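Epsin-2 (Saccharomyces cerevisiae, PDB 6ENR) binds membranes enriched in phosphatidylinositol 3,5- and 4,5-bisphosphate, probably through the ENTH domain of this chain, and is required for endocytosis and localization of actin. Local coordinates at residues A[50-53]-A[54-58]; A[118-121]-A[122-125]. One frame throughout, in Å; residues are numbered along the deposited sequence.

In the fold
Both contacts are local, each made along a single helix of the all-helical ENTH domain, and they lie on opposite sides of the chain's centre. Contact 1 is more than two turns near the start of helix 49-63; contact 2, later in the chain, lies near the N-terminal end of helix 120-134. Their centres stand 24 Å apart and their nearest atoms about 14 Å, so neither touches the other. What they share is helix 70-86: Ile55 and Met56 of contact 1 pack on its Leu83, while Ile122 and Lys125 of contact 2 rest on its Leu77. Both helices thus pack on helix 70-86, contact 1 at Leu80 and Leu83, contact 2 at Ala74 and Leu77.

Contact 1. Residues A[50-53]-A[54-58]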
# COMPACT_ATOMS: atom_id res chain seq x y z
N VAL A 50 5.57 -6.21 -16.05
CA VAL A 50 6.86 -5.72 -15.68
C VAL A 50 6.71 -4.58 -14.70
O VAL A 50 7.30 -4.54 -13.65
CB VAL A 50 7.65 -5.26 -16.92
CG1 VAL A 50 8.94 -4.50 -16.52
CG2 VAL A 50 7.97 -6.49 -17.73
N ASP A 51 5.83 -3.64 -15.03
CA ASP A 51 5.58 -2.57 -14.02
C ASP A 51 5.09 -3.11 -12.71
O ASP A 51 5.50 -2.61 -11.61
CB ASP A 51 4.56 -1.58 -14.56
CG ASP A 51 5.16 -0.63 -15.61
OD1 ASP A 51 6.37 -0.27 -15.56
OD2 ASP A 51 4.39 -0.16 -16.46
N PHE A 52 4.18 -4.05 -12.79
CA PHE A 52 3.66 -4.74 -11.57
C PHE A 52 4.80 -5.27 -10.73
O PHE A 52 4.87 -5.07 -9.50
CB PHE A 52 2.70 -5.84 -11.96
CG PHE A 52 2.19 -6.65 -10.77
CD1 PHE A 52 1.02 -6.28 -10.09
CD2 PHE A 52 2.80 -7.83 -10.35
CE1 PHE A 52 0.54 -6.99 -8.98
CE2 PHE A 52 2.30 -8.55 -9.25
CZ PHE A 52 1.18 -8.12 -8.57
N PHE A 53 5.73 -5.97 -11.36
CA PHE A 53 6.88 -6.48 -10.64
C PHE A 53 7.63 -5.39 -9.89
O PHE A 53 8.06 -5.53 -8.70
CB PHE A 53 7.87 -7.19 -11.60
CG PHE A 53 9.18 -7.56 -10.93
CD1 PHE A 53 9.27 -8.72 -10.19
CD2 PHE A 53 10.24 -6.66 -10.91
CE1 PHE A 53 10.49 -9.07 -9.60
CE2 PHE A 53 11.45 -6.97 -10.26
CZ PHE A 53 11.55 -8.17 -9.59
N GLU A 54 7.85 -4.29 -10.58
CA GLU A 54 8.56 -3.20 -9.98
C GLU A 54 7.81 -2.53 -8.83
O GLU A 54 8.40 -2.27 -7.75
CB GLU A 54 9.00 -2.12 -11.00
CG GLU A 54 9.78 -1.03 -10.26
CD GLU A 54 10.95 -1.61 -9.44
OE1 GLU A 54 11.67 -2.44 -10.08
OE2 GLU A 54 11.11 -1.30 -8.18
N ILE A 55 6.53 -2.33 -9.04
CA ILE A 55 5.72 -1.66 -8.05
C ILE A 55 5.69 -2.49 -6.76
O ILE A 55 5.97 -1.96 -5.66
CB ILE A 55 4.30 -1.42 -8.57
CG1 ILE A 55 4.36 -0.36 -9.70
CG2 ILE A 55 3.43 -0.88 -7.47
CD1 ILE A 55 3.12 -0.30 -10.52
N MET A 56 5.35 -3.76 -6.91
CA MET A 56 5.18 -4.69 -5.76
C MET A 56 6.49 -4.98 -5.10
O MET A 56 6.54 -5.17 -3.89
CB MET A 56 4.43 -5.95 -6.22
CG MET A 56 3.04 -5.79 -6.84
SD MET A 56 1.93 -4.51 -6.09
CE MET A 56 1.38 -5.38 -4.65
N ASP A 57 7.60 -4.98 -5.86
CA ASP A 57 8.94 -5.14 -5.27
C ASP A 57 9.22 -4.04 -4.25
O ASP A 57 9.70 -4.30 -3.09
CB ASP A 57 10.01 -5.15 -6.32
CG ASP A 57 11.35 -5.67 -5.81
OD1 ASP A 57 11.44 -6.77 -5.22
OD2 ASP A 57 12.31 -4.99 -6.05
N MET A 58 8.97 -2.80 -4.66
CA MET A 58 9.18 -1.67 -3.80
C MET A 58 8.21 -1.62 -2.65
O MET A 58 8.59 -1.25 -1.50
CB MET A 58 9.06 -0.34 -4.57
CG MET A 58 9.32 0.90 -3.71
SD MET A 58 10.87 0.87 -2.77
CE MET A 58 11.96 0.79 -4.20
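The amide of Ile55 gives its hydrogen to Asp51 O over 2.8 Å, the shortest of four successive i to i+4 bonds between 50-53 and 54-57. That oxygen also has the aliphatic branch of Ile55 beside it, CG1 lying 3.2 Å from Asp51 O. One residue on, Met56 N binds Phe52 O almost straight, and the same two residues meet through their side chains. Phe52 carries its ring opposite its own backbone N (chi1 177°), while Met56 sends CG back beside its N (chi1 -58°) and over one ring face. Met56 CG stands 3.5 Å from the Phe52 ring centroid, 16° off the normal, a CH-pi contact. The sulfur makes an oblique Met-aromatic contact, SD being 4.1 Å from Phe52 CE1. A flat ring suits this place because it offers a broad face to the CG methylene of Met56, with the sulfur alongside obliquely; an alanine here would probably leave Met56 CG without the ring face it rests on and SD without its aromatic neighbour, opening a gap beside the methionine. Asp51 turns its carboxylate to Thr19. Ile55 packs on helices 19-26, 36-45 and 70-86, Met56 on 70-86 and Trp94, and Phe52 on helix 89-97.

Contact 2. Residues A[118-121]-A[122-125]; sequences EGQI and IRVK
Arg123 folds back over Gly119 and Gln120, and its side chain can be followed against them atom by atom. CB lies 3.4 Å from Gln120 O, and CG comes equally near Gly119 O, the carbonyl that also accepts the Arg123 amide hydrogen (N to Gly119 O 3.1 Å, 170°). CG sits beside the backbone N (chi1 -65°), and a bend at chi3 (-65°) then brings the guanidinium back along Gly119 and Gln120. There one face of the flat group lies over the backbone: CZ is 3.8 Å from Gln120 CA, and NH1 is 3.5 Å from Gly119 C. Glycine suits position 119, since a CB there would probably crowd NH1 of Arg123 as it now lies. At the tip, NH2 also passes Gln120 CG at 3.9 Å, the two side chains crossing at about a right angle. The polar ends look beyond these two residues, NH2 toward Asp117 and NH1 toward Phe108 O.

On another side of the helix, Ile121 CD1 touches Val124 CB at 4.2 Å, a modest apolar contact between two exposed branched residues. Lys125 runs its methylenes past the carbonyl of Ile121, CG being 3.2 Å from Ile121 O, before NZ reaches Thr78. Ile122 instead turns inward to Ala74 and Leu77 of helix 70-86 and to Phe108.

Chemically, then, the arginine works as a flat lid over Gly119 and Gln120 and brings its charge to Asp117, with which NH2 forms a salt bridge, while NH1 makes a hydrogen bond to Phe108 O. These two ties probably hold the guanidinium flat over the backbone beneath it and limit how far it can rotate.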
# COMPACT_ATOMS: atom_id res chain seq x y z
N GLU A 118 3.03 7.11 16.33
CA GLU A 118 2.89 7.38 14.88
C GLU A 118 2.27 6.19 14.18
O GLU A 118 1.88 6.27 13.01
CB GLU A 118 4.28 7.62 14.27
CG GLU A 118 5.20 8.55 15.08
CD GLU A 118 5.01 9.97 14.71
OE1 GLU A 118 3.84 10.32 14.54
OE2 GLU A 118 6.05 10.70 14.64
N GLY A 119 2.19 5.07 14.89
CA GLY A 119 1.69 3.86 14.34
C GLY A 119 0.20 3.82 14.23
O GLY A 119 -0.32 2.96 13.57
N GLN A 120 -0.49 4.79 14.81
CA GLN A 120 -1.90 4.63 15.05
C GLN A 120 -2.61 4.51 13.70
O GLN A 120 -3.40 3.59 13.50
CB GLN A 120 -2.45 5.81 15.86
CG GLN A 120 -3.82 5.63 16.51
CD GLN A 120 -4.50 6.96 16.92
OE1 GLN A 120 -4.03 7.69 17.82
NE2 GLN A 120 -5.63 7.27 16.25
N ILE A 121 -2.29 5.38 12.78
CA ILE A 121 -2.96 5.39 11.49
C ILE A 121 -2.63 4.17 10.62
O ILE A 121 -3.47 3.71 9.89
CB ILE A 121 -2.74 6.71 10.69
CG1 ILE A 121 -3.54 6.68 9.39
CG2 ILE A 121 -1.28 7.03 10.39
CD1 ILE A 121 -5.02 6.50 9.61
N ILE A 122 -1.41 3.67 10.67
CA ILE A 122 -1.08 2.42 10.02
C ILE A 122 -1.97 1.23 10.49
O ILE A 122 -2.42 0.39 9.71
CB ILE A 122 0.38 2.07 10.28
CG1 ILE A 122 1.30 2.97 9.44
CG2 ILE A 122 0.66 0.65 9.89
CD1 ILE A 122 2.69 3.02 9.94
N ARG A 123 -2.13 1.14 11.79
CA ARG A 123 -2.99 0.12 12.40
C ARG A 123 -4.36 0.22 11.88
O ARG A 123 -5.00 -0.78 11.50
CB ARG A 123 -2.98 0.25 13.88
CG ARG A 123 -1.60 -0.03 14.45
CD ARG A 123 -1.62 -0.43 15.95
NE ARG A 123 -2.10 0.65 16.81
CZ ARG A 123 -1.34 1.63 17.33
NH1 ARG A 123 -0.03 1.73 17.04
NH2 ARG A 123 -1.90 2.57 18.08
N VAL A 124 -4.83 1.44 11.85
CA VAL A 124 -6.20 1.68 11.37
C VAL A 124 -6.36 1.16 9.94
O VAL A 124 -7.27 0.34 9.70
CB VAL A 124 -6.63 3.14 11.52
CG1 VAL A 124 -7.96 3.38 10.82
CG2 VAL A 124 -6.77 3.47 12.98
N LYS A 125 -5.44 1.56 9.07
CA LYS A 125 -5.52 1.21 7.64
C LYS A 125 -5.30 -0.30 7.42
O LYS A 125 -5.92 -0.90 6.58
CB LYS A 125 -4.41 1.83 6.82
CG LYS A 125 -4.16 3.29 6.79
CD LYS A 125 -2.71 3.51 6.21
CE LYS A 125 -2.46 4.88 5.57
NZ LYS A 125 -3.55 5.22 4.52